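Local atomic coordinates of putative extracellular solute-binding protein (Bordetella bronchiseptica, PDB entry 4P56), a protein that binds mandelate and probably serves as the periplasmic solute receptor of a TRAP transporter. Residues I143-P148 / S235-V240. Numbering follows the deposited sequence.
Sequences IYAHGP and SDTHAV. With RMN ((R)-mandelic acid), chain D.
Tyr144 OH and His238 ND1 are hydrogen-bonded at 2.8 Å, with the hydroxyl lying in the plane of the imidazole. This bond orients the His238 ring, whose edge turns to the mandelate ring, C2 being 3.8 Å from His238 NE2. The same NE2 adds at most a weak, bent bond to Asp236 OD2, an oxygen held more firmly by the hydroxyl O8 of (R)-mandelic acid, which donates to it at 2.8 Å, and by Ser91 OG. With CG of Tyr144 set between its backbone N and carbonyl carbon (chi1 59°), the phenol reaches across the neighbouring strand and lays one face over His238 CB, 3.2 Å from Tyr144 CZ. The two rings meet obliquely, planes 64° apart, while Val240 CG2 touches the phenol's edge. Helices 40-56 and 263-285 cover this side, bringing Phe45 and Trp274 against Tyr144.

Beneath these side chains, strands 139-145 and 237-242 pair antiparallel in a three-stranded sheet with 87-91. The C-terminal end of the first and the start of the second lie by the mandelate pocket of this family 7 solute-binding protein, to which His146, Asp236 and His238 belong. Tyr144 and His238 form the hydrogen-bonded pair, N to O both ways; Ile143-Ala239 and Ala145-Thr237 flank it as non-hydrogen-bonded pairs, their side chains on the other face.

Past the strand end, His146 N still bonds to Asp236 O at 3.2 Å. Ser235 OG donates to His146 O at 3.0 Å from well above the carbonyl plane. The His146 ring is fixed by ND1, which donates in the ring plane to Gly147 O at 2.7 Å; at its NE2 edge, mandelate O8 makes an in-plane contact at 3.4 Å while giving its hydrogen bond to Asp236 OD2.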
ATOM      1  N   ILE A 143      -3.648  -7.459  -5.841  1.00  7.32           N
ATOM      2  CA  ILE A 143      -3.385  -6.583  -4.730  1.00  6.87           C
ATOM      3  C   ILE A 143      -1.902  -6.698  -4.420  1.00  7.03           C
ATOM      4  O   ILE A 143      -1.300  -7.743  -4.605  1.00  8.39           O
ATOM      5  CB  ILE A 143      -4.208  -6.987  -3.488  1.00  9.02           C
ATOM      6  CG1 ILE A 143      -5.689  -6.697  -3.705  1.00  7.73           C
ATOM      7  CG2 ILE A 143      -3.697  -6.266  -2.251  1.00 14.62           C
ATOM      8  CD1 ILE A 143      -6.603  -7.366  -2.643  1.00 20.10           C
ATOM      9  N   TYR A 144      -1.315  -5.616  -3.951  1.00  8.34           N
ATOM     10  CA  TYR A 144       0.049  -5.630  -3.463  1.00  7.96           C
ATOM     11  C   TYR A 144       0.101  -4.728  -2.217  1.00  6.68           C
ATOM     12  O   TYR A 144      -0.844  -4.020  -1.908  1.00  6.31           O
ATOM     13  CB  TYR A 144       1.057  -5.150  -4.546  1.00  8.32           C
ATOM     14  CG  TYR A 144       0.810  -3.738  -5.075  1.00  7.08           C
ATOM     15  CD1 TYR A 144       1.189  -2.628  -4.352  1.00  6.84           C
ATOM     16  CD2 TYR A 144       0.193  -3.532  -6.284  1.00 11.28           C
ATOM     17  CE1 TYR A 144       0.959  -1.349  -4.821  1.00  9.38           C
ATOM     18  CE2 TYR A 144      -0.046  -2.255  -6.769  1.00 13.05           C
ATOM     19  CZ  TYR A 144       0.333  -1.170  -6.026  1.00  9.78           C
ATOM     20  OH  TYR A 144       0.099   0.106  -6.497  1.00 11.93           O
ATOM     21  N   ALA A 145       1.231  -4.751  -1.533  1.00 10.59           N
ATOM     22  CA  ALA A 145       1.424  -3.923  -0.339  1.00 11.52           C
ATOM     23  C   ALA A 145       2.779  -3.288  -0.456  1.00 14.92           C
ATOM     24  O   ALA A 145       3.649  -3.839  -1.132  1.00 11.47           O
ATOM     25  CB  ALA A 145       1.367  -4.778   0.892  1.00 14.47           C
ATOM     26  N   HIS A 146       2.985  -2.142   0.191  1.00 13.33           N
ATOM     27  CA  HIS A 146       4.327  -1.599   0.251  1.00 12.93           C
ATOM     28  C   HIS A 146       5.111  -2.192   1.428  1.00 13.02           C
ATOM     29  O   HIS A 146       4.635  -3.108   2.110  1.00 12.40           O
ATOM     30  CB  HIS A 146       4.326  -0.048   0.214  1.00 10.35           C
ATOM     31  CG  HIS A 146       3.739   0.658   1.416  1.00  8.20           C
ATOM     32  ND1 HIS A 146       4.178   0.469   2.716  1.00  9.76           N
ATOM     33  CD2 HIS A 146       2.848   1.683   1.481  1.00 10.58           C
ATOM     34  CE1 HIS A 146       3.539   1.294   3.523  1.00 10.57           C
ATOM     35  NE2 HIS A 146       2.720   2.047   2.799  1.00  9.02           N
ATOM     36  N   GLY A 147       6.306  -1.681   1.657  1.00 15.31           N
ATOM     37  CA  GLY A 147       7.159  -2.239   2.683  1.00 10.87           C
ATOM     38  C   GLY A 147       6.798  -1.757   4.065  1.00 13.01           C
ATOM     39  O   GLY A 147       5.765  -1.124   4.258  1.00 14.47           O
ATOM     40  N   PRO A 148       7.646  -2.078   5.044  1.00 11.56           N
ATOM     41  CA  PRO A 148       7.450  -1.692   6.435  1.00 11.75           C
ATOM     42  C   PRO A 148       7.282  -0.185   6.557  1.00  8.63           C
ATOM     43  O   PRO A 148       8.109   0.568   6.029  1.00 11.76           O
ATOM     44  CB  PRO A 148       8.764  -2.095   7.112  1.00 15.66           C
ATOM     45  CG  PRO A 148       9.407  -3.060   6.217  1.00 19.03           C
ATOM     46  CD  PRO A 148       8.866  -2.885   4.844  1.00 10.56           C
ATOM     47  N   SER A 235       1.401  -1.040   7.350  1.00 12.80           N
ATOM     48  CA  SER A 235       1.647  -1.011   5.921  1.00 10.91           C
ATOM     49  C   SER A 235       0.333  -0.611   5.239  1.00 12.35           C
ATOM     50  O   SER A 235      -0.626  -0.246   5.914  1.00  9.08           O
ATOM     51  CB  SER A 235       2.174  -2.371   5.444  1.00 15.26           C
ATOM     52  OG  SER A 235       2.453  -2.319   4.062  1.00 16.93           O
ATOM     53  N   ASP A 236       0.293  -0.680   3.918  1.00  7.55           N
ATOM     54  CA  ASP A 236      -0.890  -0.281   3.138  1.00  7.17           C
ATOM     55  C   ASP A 236      -0.936  -1.209   1.939  1.00 15.23           C
ATOM     56  O   ASP A 236       0.115  -1.715   1.496  1.00 10.44           O
ATOM     57  CB  ASP A 236      -0.786   1.172   2.669  1.00 12.37           C
ATOM     58  CG  ASP A 236      -1.995   1.618   1.845  1.00 16.19           C
ATOM     59  OD1 ASP A 236      -3.143   1.127   2.071  1.00 13.39           O
ATOM     60  OD2 ASP A 236      -1.785   2.465   0.939  1.00 18.47           O
ATOM     61  N   THR A 237      -2.147  -1.476   1.449  1.00  9.62           N
ATOM     62  CA  THR A 237      -2.315  -2.346   0.289  1.00  8.92           C
ATOM     63  C   THR A 237      -2.919  -1.507  -0.813  1.00  8.33           C
ATOM     64  O   THR A 237      -3.678  -0.598  -0.535  1.00  8.67           O
ATOM     65  CB  THR A 237      -3.202  -3.577   0.594  1.00  9.42           C
ATOM     66  OG1 THR A 237      -4.408  -3.181   1.257  1.00 11.69           O
ATOM     67  CG2 THR A 237      -2.452  -4.577   1.523  1.00 11.17           C
ATOM     68  N   HIS A 238      -2.570  -1.819  -2.049  1.00  7.66           N
ATOM     69  CA  HIS A 238      -3.218  -1.231  -3.188  1.00  7.29           C
ATOM     70  C   HIS A 238      -3.870  -2.321  -4.017  1.00  8.50           C
ATOM     71  O   HIS A 238      -3.461  -3.480  -3.965  1.00  8.51           O
ATOM     72  CB  HIS A 238      -2.180  -0.526  -4.072  1.00  6.99           C
ATOM     73  CG  HIS A 238      -1.546   0.667  -3.447  1.00  7.47           C
ATOM     74  ND1 HIS A 238      -0.556   1.384  -4.087  1.00  7.60           N
ATOM     75  CD2 HIS A 238      -1.715   1.254  -2.236  1.00  8.09           C
ATOM     76  CE1 HIS A 238      -0.166   2.380  -3.309  1.00 10.81           C
ATOM     77  NE2 HIS A 238      -0.853   2.318  -2.179  1.00  8.55           N
ATOM     78  N   ALA A 239      -4.855  -1.941  -4.814  1.00  6.99           N
ATOM     79  CA  ALA A 239      -5.482  -2.873  -5.751  1.00  6.88           C
ATOM     80  C   ALA A 239      -5.222  -2.426  -7.183  1.00  9.80           C
ATOM     81  O   ALA A 239      -5.284  -1.248  -7.479  1.00  6.61           O
ATOM     82  CB  ALA A 239      -6.981  -2.951  -5.496  1.00  7.52           C
ATOM     83  N   VAL A 240      -4.948  -3.376  -8.083  1.00  6.51           N
ATOM     84  CA  VAL A 240      -4.956  -3.055  -9.502  1.00  7.64           C
ATOM     85  C   VAL A 240      -6.310  -3.544 -10.093  1.00  8.86           C
ATOM     86  O   VAL A 240      -6.696  -4.711  -9.928  1.00 10.50           O
ATOM     87  CB  VAL A 240      -3.767  -3.704 -10.209  1.00  6.21           C
ATOM     88  CG1 VAL A 240      -3.866  -3.471 -11.713  1.00 14.11           C
ATOM     89  CG2 VAL A 240      -2.475  -3.134  -9.665  1.00  7.18           C
TER
HETATM   90  C1  RMN D 401       1.206   5.344  -0.254  1.00 12.00           C
HETATM   91  C2  RMN D 401       0.926   5.584  -1.590  1.00 11.00           C
HETATM   92  C3  RMN D 401       1.949   5.719  -2.512  1.00 11.09           C
HETATM   93  C4  RMN D 401       3.270   5.656  -2.103  1.00 16.28           C
HETATM   94  C5  RMN D 401       3.558   5.427  -0.760  1.00 17.20           C
HETATM   95  C6  RMN D 401       2.525   5.271   0.150  1.00 18.17           C
HETATM   96  C7  RMN D 401       0.091   5.217   0.748  1.00 16.67           C
HETATM   97  C10 RMN D 401       0.042   6.468   1.573  1.00  7.00           C
HETATM   98  O8  RMN D 401       0.288   4.189   1.643  1.00 25.74           O
HETATM   99  O11 RMN D 401       0.719   6.596   2.650  1.00 12.19           O
HETATM  100  O12 RMN D 401      -0.646   7.448   1.156  1.00 11.61           O